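Glutathione S-transferase domain (Burkholderia graminis, PDB 4MF5) binds glutathione and probably acts as a glutathione transferase, joining it to electrophilic substrates. Local coordinates at residues V225-Q228 and N232-R235; R193-G198 and L237-A242; Q139-Q144 and Y201-I206. One frame throughout, in Å; residues are numbered along the deposited sequence. Where two conformers were deposited one is given.

Interaction 1 of 3, residues V225-Q228 and N232-R235; sequences VAIQ and NVQR
The side-chain amide of Gln234 turns one face to the backbone of Ile227 and Gln228. Ile227 O stands over that face, 3.6 Å from Gln234 CD. Gln228 CA lies over the same face, with Gln234 OE1 3.6 Å away. The amide nitrogen is next to a methyl instead: Gln234 NE2 is 3.6 Å from Ile227 CG2, an oblique approach. The second flat group is the guanidinium of Arg235, which folds back on its own helical turn. Asn232 O sits over its centre, 4.0 Å above the plane. Asn232 OD1 is at its edge and accepts a nearly straight bond from Arg235 NH2 (2.9 Å, 169° at the hydrogen).

Ile227 closes a Schellman motif that ends helix 222-225: Ala226, at positive phi, is the C-prime residue, and Ile227 N bonds to Gly222 O. The short 3-10 segment then leads into helix 231-242, within the helical C-terminal part of the glutathione transferase fold. Ile227 CG1 is anti to the backbone N (chi1 -171°). Its end reaches the helix, where Ile227 CD1 meets Val233 CG1 at 4.3 Å. This apolar pair is continued by helix 203-216, with Ile216 against Ile227 and Val212 against Val233. The two oxygens of Glu187, on helix 170-190, accept from Asn232 N and Val233 N, and Asn232 ND2 donates to Glu191 just past the end of that helix.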
# COMPACT_ATOMS: atom_id res chain seq x y z
N VAL A 225 10.44 0.25 21.15
CA VAL A 225 10.74 1.29 20.16
C VAL A 225 11.11 2.61 20.80
O VAL A 225 11.54 3.50 20.08
CB VAL A 225 9.59 1.48 19.13
CG1 VAL A 225 9.28 0.20 18.40
CG2 VAL A 225 8.33 2.07 19.78
N ALA A 226 10.92 2.74 22.12
CA ALA A 226 11.19 3.97 22.88
C ALA A 226 10.45 5.17 22.25
O ALA A 226 11.05 6.11 21.73
CB ALA A 226 12.68 4.25 23.02
N ILE A 227 9.12 5.13 22.34
CA ILE A 227 8.25 6.09 21.69
C ILE A 227 8.60 7.54 22.07
O ILE A 227 8.42 8.45 21.27
CB ILE A 227 6.77 5.76 21.94
CG1 ILE A 227 5.83 6.61 21.09
CG2 ILE A 227 6.39 5.81 23.42
CD1 ILE A 227 5.97 6.42 19.59
N GLN A 228 9.09 7.74 23.29
CA GLN A 228 9.48 9.06 23.79
C GLN A 228 10.60 9.70 22.96
O GLN A 228 10.82 10.90 23.06
CB GLN A 228 9.89 8.99 25.27
CG GLN A 228 11.06 8.05 25.55
CD GLN A 228 10.70 6.62 25.85
OE1 GLN A 228 11.56 5.87 26.41
NE2 GLN A 228 9.52 6.20 25.54
N ASN A 232 7.49 14.71 18.04
CA ASN A 232 6.47 15.11 17.09
C ASN A 232 5.41 14.03 16.88
O ASN A 232 4.22 14.32 16.78
CB ASN A 232 7.07 15.49 15.74
CG ASN A 232 7.82 16.79 15.77
OD1 ASN A 232 7.21 17.86 15.92
ND2 ASN A 232 9.08 16.72 15.56
N VAL A 233 5.84 12.78 16.78
CA VAL A 233 4.90 11.67 16.68
C VAL A 233 4.01 11.65 17.93
O VAL A 233 2.80 11.47 17.82
CB VAL A 233 5.61 10.32 16.49
CG1 VAL A 233 4.62 9.17 16.58
CG2 VAL A 233 6.34 10.28 15.16
N GLN A 234 4.60 11.83 19.11
CA GLN A 234 3.79 11.81 20.32
C GLN A 234 2.77 12.94 20.36
O GLN A 234 1.65 12.73 20.82
CB GLN A 234 4.69 11.90 21.57
CG GLN A 234 5.59 10.66 21.71
CD GLN A 234 6.11 10.50 23.11
OE1 GLN A 234 6.75 11.45 23.70
NE2 GLN A 234 5.84 9.39 23.69
N ARG A 235 3.16 14.12 19.90
CA ARG A 235 2.25 15.25 19.79
C ARG A 235 1.07 14.95 18.89
O ARG A 235 -0.09 15.17 19.26
CB ARG A 235 3.03 16.45 19.23
CG ARG A 235 2.22 17.64 18.79
CD ARG A 235 3.05 18.80 18.26
NE ARG A 235 3.94 18.49 17.14
CZ ARG A 235 3.58 18.29 15.87
NH1 ARG A 235 2.28 18.31 15.54
NH2 ARG A 235 4.52 18.11 14.95

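Interaction 2 of 3, residues R193-G198 and L237-A242; sequences REWILG and LAAFVA
The first torsion of Trp195 sets CG anti to the carbonyl carbon (chi1 -66°), and the second (chi2 109°) turns the six-membered end of the indole toward helix 231-242. On that helix Phe240 has CG anti to its backbone N (chi1 -177°). The two side chains meet at about a right angle, with the indole reaching the root of the Phe240 side chain and the phenyl ring leading away from it.

Trp195 CH2 does most of the touching. It is 3.8 Å from Phe240 N and 3.9 Å from Phe240 CA. Both backbone atoms lie at the indole edge, near its plane. Phe240 CB sits 4.2 Å from Trp195 CH2. The methyl of Ala239 comes in obliquely, with Ala239 CB 4.0 Å from Trp195 CH2. Seen from the phenyl ring, Trp195 CZ3 is at the edge and near the plane, so the two rings do not stack on each other. The contact is van der Waals packing of the indole edge on the backbone and the first side-chain carbons of the helix.

The backbone that carries Trp195 is held in a type I turn from Trp195 to Gly198. Gly198 N donates to Trp195 O (2.9 Å), and Trp195 N donates back to Gly198 O (2.8 Å). Tyr201 adds an edge-to-face contact to the indole. The Phe240 ring meets that of Phe209, and its side chain also touches Pro210, both on helix 203-216.

This is buried packing; the side chain of Phe240 is about 12 Å from that of Asn52, which binds glutathione. It joins the link between helices 170-190 and 203-216 to helix 231-242, in the all-helical C-terminal domain characteristic of glutathione transferases.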
# COMPACT_ATOMS: atom_id res chain seq x y z
N ARG A 193 5.30 20.55 11.17
CA ARG A 193 3.99 20.31 10.58
C ARG A 193 3.00 19.91 11.66
O ARG A 193 3.33 19.17 12.59
CB ARG A 193 4.04 19.19 9.52
CG ARG A 193 4.82 19.56 8.28
CD ARG A 193 4.74 18.48 7.19
NE ARG A 193 5.42 18.93 5.98
CZ ARG A 193 6.73 18.85 5.74
NH1 ARG A 193 7.56 18.25 6.60
NH2 ARG A 193 7.23 19.36 4.61
N GLU A 194 1.76 20.33 11.49
CA GLU A 194 0.68 19.90 12.37
C GLU A 194 0.39 18.40 12.17
O GLU A 194 0.32 17.62 13.12
CB GLU A 194 -0.58 20.73 12.11
CG GLU A 194 -1.55 20.74 13.26
CD GLU A 194 -0.98 21.40 14.50
OE1 GLU A 194 -0.13 22.30 14.37
OE2 GLU A 194 -1.37 21.01 15.60
N TRP A 195 0.19 18.06 10.90
CA TRP A 195 -0.22 16.74 10.45
C TRP A 195 0.72 16.33 9.32
O TRP A 195 1.59 17.10 8.89
CB TRP A 195 -1.69 16.79 9.98
CG TRP A 195 -2.65 17.05 11.07
CD1 TRP A 195 -3.36 18.19 11.28
CD2 TRP A 195 -3.01 16.15 12.13
NE1 TRP A 195 -4.14 18.07 12.39
CE2 TRP A 195 -3.96 16.82 12.93
CE3 TRP A 195 -2.62 14.86 12.48
CZ2 TRP A 195 -4.52 16.23 14.06
CZ3 TRP A 195 -3.19 14.28 13.59
CH2 TRP A 195 -4.12 14.96 14.37
N ILE A 196 0.56 15.10 8.82
CA ILE A 196 1.50 14.59 7.84
C ILE A 196 1.61 15.48 6.59
O ILE A 196 2.71 15.67 6.06
CB ILE A 196 1.21 13.11 7.50
CG1 ILE A 196 1.52 12.25 8.72
CG2 ILE A 196 1.97 12.65 6.27
CD1 ILE A 196 0.97 10.84 8.61
N LEU A 197 0.48 16.03 6.12
CA LEU A 197 0.49 16.89 4.94
C LEU A 197 0.61 18.37 5.29
O LEU A 197 0.50 19.20 4.41
CB LEU A 197 -0.75 16.65 4.08
CG LEU A 197 -0.90 15.20 3.61
CD1 LEU A 197 -2.13 15.08 2.73
CD2 LEU A 197 0.32 14.70 2.88
N GLY A 198 0.88 18.72 6.54
CA GLY A 198 1.02 20.12 6.92
C GLY A 198 -0.12 20.53 7.81
O GLY A 198 -0.45 19.86 8.79
N LEU A 237 0.05 12.02 17.73
CA LEU A 237 -0.74 10.89 18.20
C LEU A 237 -1.73 11.33 19.29
O LEU A 237 -2.90 10.96 19.28
CB LEU A 237 0.18 9.80 18.72
CG LEU A 237 -0.54 8.61 19.33
CD1 LEU A 237 -1.39 7.86 18.33
CD2 LEU A 237 0.43 7.72 19.99
N ALA A 238 -1.25 12.13 20.25
CA ALA A 238 -2.12 12.61 21.31
C ALA A 238 -3.27 13.45 20.74
O ALA A 238 -4.41 13.31 21.19
CB ALA A 238 -1.33 13.39 22.35
N ALA A 239 -2.97 14.31 19.77
CA ALA A 239 -4.02 15.09 19.12
C ALA A 239 -5.01 14.16 18.43
O ALA A 239 -6.23 14.33 18.52
CB ALA A 239 -3.41 16.07 18.14
N PHE A 240 -4.50 13.16 17.71
CA PHE A 240 -5.33 12.24 16.94
C PHE A 240 -6.32 11.51 17.82
O PHE A 240 -7.53 11.50 17.52
CB PHE A 240 -4.41 11.25 16.21
CG PHE A 240 -5.16 10.29 15.31
CD1 PHE A 240 -5.51 10.67 14.03
CD2 PHE A 240 -5.47 9.02 15.72
CE1 PHE A 240 -6.16 9.81 13.18
CE2 PHE A 240 -6.13 8.13 14.88
CZ PHE A 240 -6.47 8.53 13.60
N VAL A 241 -5.83 10.90 18.90
CA VAL A 241 -6.70 10.05 19.68
C VAL A 241 -7.76 10.82 20.42
O VAL A 241 -8.79 10.24 20.78
CB VAL A 241 -5.93 9.10 20.64
CG1 VAL A 241 -5.02 8.17 19.85
CG2 VAL A 241 -5.15 9.86 21.70
N ALA A 242 -7.54 12.12 20.63
CA ALA A 242 -8.51 12.99 21.30
C ALA A 242 -9.63 13.48 20.39
O ALA A 242 -10.62 14.03 20.90
CB ALA A 242 -7.80 14.17 21.92

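Interaction 3 of 3, residues Q139-Q144 and Y201-I206; sequences QWVMFQ and YSIADI
Ile203 and Val141 pack helix 203-216 against helix 131-161. Ile203 directly follows Ser202, the N-cap of helix 203-216, which forms a capping box with Asp205, an element well known at this place in glutathione transferases. From Ile203 CB the chain turns into the position between the backbone N and the carbonyl carbon (chi1 60°). This brings Ile203 CG1 to 4.0 Å from Val141 CG2. The chain then runs extended to its tip, and Ile203 CD1 is also 4.0 Å from Val141 CG2. One methyl thus meets two successive atoms of the isoleucine. The same Val141 CG2 is 4.1 Å from Ala204 CA. Beside it, Trp140 CB and Ala204 CB touch at 3.9 Å. The small alanine lets the backbones come close: Val141 CA and Ala204 CA are 5.1 Å apart.

Further out, Leu116, Ile117 and Ala120 of helix 112-123 cover Ile203. The other helix faces the dimer partner, where Val141 packs on Met142 of the second subunit and Gln139 OE1 accepts from Phe110 N of that subunit. The Trp140 ring puts CZ3 over one face of Phe143, toward the rim.

Two bonds close the capping box. Ser202 OG accepts from Ala204 N at 3.0 Å, and Ser202 N donates to the anti lone pair of Asp205 OD2 at 2.8 Å.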
# COMPACT_ATOMS: atom_id res chain seq x y z
N GLN A 139 0.86 9.11 -1.80
CA GLN A 139 2.21 8.69 -1.41
C GLN A 139 2.27 8.33 0.07
O GLN A 139 2.77 7.26 0.44
CB GLN A 139 3.17 9.82 -1.75
CG GLN A 139 4.59 9.64 -1.24
CD GLN A 139 5.33 10.94 -1.38
OE1 GLN A 139 5.95 11.19 -2.41
NE2 GLN A 139 5.18 11.81 -0.40
N TRP A 140 1.80 9.21 0.95
CA TRP A 140 1.90 8.91 2.38
C TRP A 140 0.97 7.77 2.80
O TRP A 140 1.31 7.01 3.70
CB TRP A 140 1.73 10.19 3.24
CG TRP A 140 2.95 11.05 3.16
CD1 TRP A 140 3.12 12.19 2.44
CD2 TRP A 140 4.21 10.78 3.79
NE1 TRP A 140 4.43 12.65 2.60
CE2 TRP A 140 5.11 11.79 3.41
CE3 TRP A 140 4.67 9.78 4.65
CZ2 TRP A 140 6.44 11.82 3.85
CZ3 TRP A 140 5.99 9.81 5.10
CH2 TRP A 140 6.86 10.82 4.69
N VAL A 141 -0.19 7.62 2.15
CA VAL A 141 -1.02 6.45 2.39
C VAL A 141 -0.28 5.18 1.95
O VAL A 141 -0.32 4.17 2.66
CB VAL A 141 -2.40 6.57 1.72
CG1 VAL A 141 -3.16 5.26 1.79
CG2 VAL A 141 -3.22 7.71 2.36
N MET A 142 0.42 5.23 0.82
CA MET A 142 1.21 4.08 0.36
C MET A 142 2.35 3.74 1.32
O MET A 142 2.63 2.56 1.56
CB MET A 142 1.75 4.33 -1.05
CG MET A 142 0.72 4.34 -2.15
SD MET A 142 -0.07 2.73 -2.34
CE MET A 142 -1.09 3.10 -3.78
N PHE A 143 3.04 4.76 1.84
CA PHE A 143 4.07 4.55 2.86
C PHE A 143 3.49 3.81 4.04
O PHE A 143 4.10 2.89 4.60
CB PHE A 143 4.63 5.92 3.28
CG PHE A 143 5.46 5.88 4.52
CD1 PHE A 143 6.77 5.42 4.49
CD2 PHE A 143 4.96 6.29 5.73
CE1 PHE A 143 7.53 5.37 5.65
CE2 PHE A 143 5.73 6.30 6.88
CZ PHE A 143 7.01 5.81 6.83
N GLN A 144 2.30 4.20 4.47
CA GLN A 144 1.64 3.53 5.57
C GLN A 144 1.29 2.08 5.22
O GLN A 144 1.54 1.15 6.00
CB GLN A 144 0.40 4.34 6.00
CG GLN A 144 -0.26 3.79 7.25
CD GLN A 144 -1.08 2.55 6.99
OE1 GLN A 144 -1.88 2.50 6.05
NE2 GLN A 144 -0.90 1.52 7.85
N TYR A 201 -5.31 18.11 8.42
CA TYR A 201 -5.55 16.72 8.76
C TYR A 201 -6.13 16.00 7.54
O TYR A 201 -6.97 16.57 6.84
CB TYR A 201 -6.56 16.71 9.91
CG TYR A 201 -7.09 15.38 10.37
CD1 TYR A 201 -6.31 14.50 11.11
CD2 TYR A 201 -8.41 15.02 10.13
CE1 TYR A 201 -6.84 13.32 11.62
CE2 TYR A 201 -8.94 13.85 10.61
CZ TYR A 201 -8.16 13.01 11.39
OH TYR A 201 -8.67 11.86 11.97
N SER A 202 -5.70 14.77 7.30
CA SER A 202 -6.06 14.09 6.07
C SER A 202 -6.12 12.59 6.23
O SER A 202 -5.77 12.03 7.28
CB SER A 202 -5.03 14.42 4.97
OG SER A 202 -3.81 13.70 5.18
N ILE A 203 -6.45 11.92 5.13
CA ILE A 203 -6.41 10.48 5.08
C ILE A 203 -5.03 9.91 5.40
O ILE A 203 -4.93 8.75 5.81
CB ILE A 203 -6.93 9.92 3.73
CG1 ILE A 203 -6.12 10.41 2.53
CG2 ILE A 203 -8.42 10.18 3.61
CD1 ILE A 203 -6.50 9.71 1.25
N ALA A 204 -3.94 10.67 5.18
CA ALA A 204 -2.64 10.15 5.58
C ALA A 204 -2.55 9.93 7.09
O ALA A 204 -1.99 8.94 7.57
CB ALA A 204 -1.53 11.09 5.10
N ASP A 205 -3.09 10.88 7.85
CA ASP A 205 -3.10 10.75 9.32
C ASP A 205 -4.01 9.61 9.76
O ASP A 205 -3.69 8.83 10.66
CB ASP A 205 -3.54 12.08 9.94
CG ASP A 205 -2.71 13.24 9.40
OD1 ASP A 205 -1.49 13.26 9.68
OD2 ASP A 205 -3.31 14.08 8.69
N ILE A 206 -5.19 9.54 9.14
CA ILE A 206 -6.15 8.50 9.46
C ILE A 206 -5.58 7.10 9.19
O ILE A 206 -5.83 6.17 9.94
CB ILE A 206 -7.47 8.75 8.71
CG1 ILE A 206 -8.11 10.06 9.21
CG2 ILE A 206 -8.42 7.57 8.88
CD1 ILE A 206 -9.31 10.51 8.40

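Interactions 1 and 2 share helix 231-242, and their centres are 12 Å apart. Arg235 of interaction 1 probably bonds to two carbonyls of interaction 2: Arg235 NH2 to Arg193 O (2.9 Å) and Arg235 NH1 to Glu194 O (3.2 Å). Interactions 2 and 3 are 11 Å apart between centres. They are joined by Ile196 N and Asp205 OD1 (2.9 Å, probably a hydrogen bond), so Asp205 serves both the turn and the capping box. Interactions 1 and 3 do not touch. In interaction 3 the Val141 side chain is about 13 Å from bound glutathione and about 7 Å from that of Ser112, a glutathione-binding residue whose ligand is not bound to this chain in the model. Interaction 1 is away from the annotated sites.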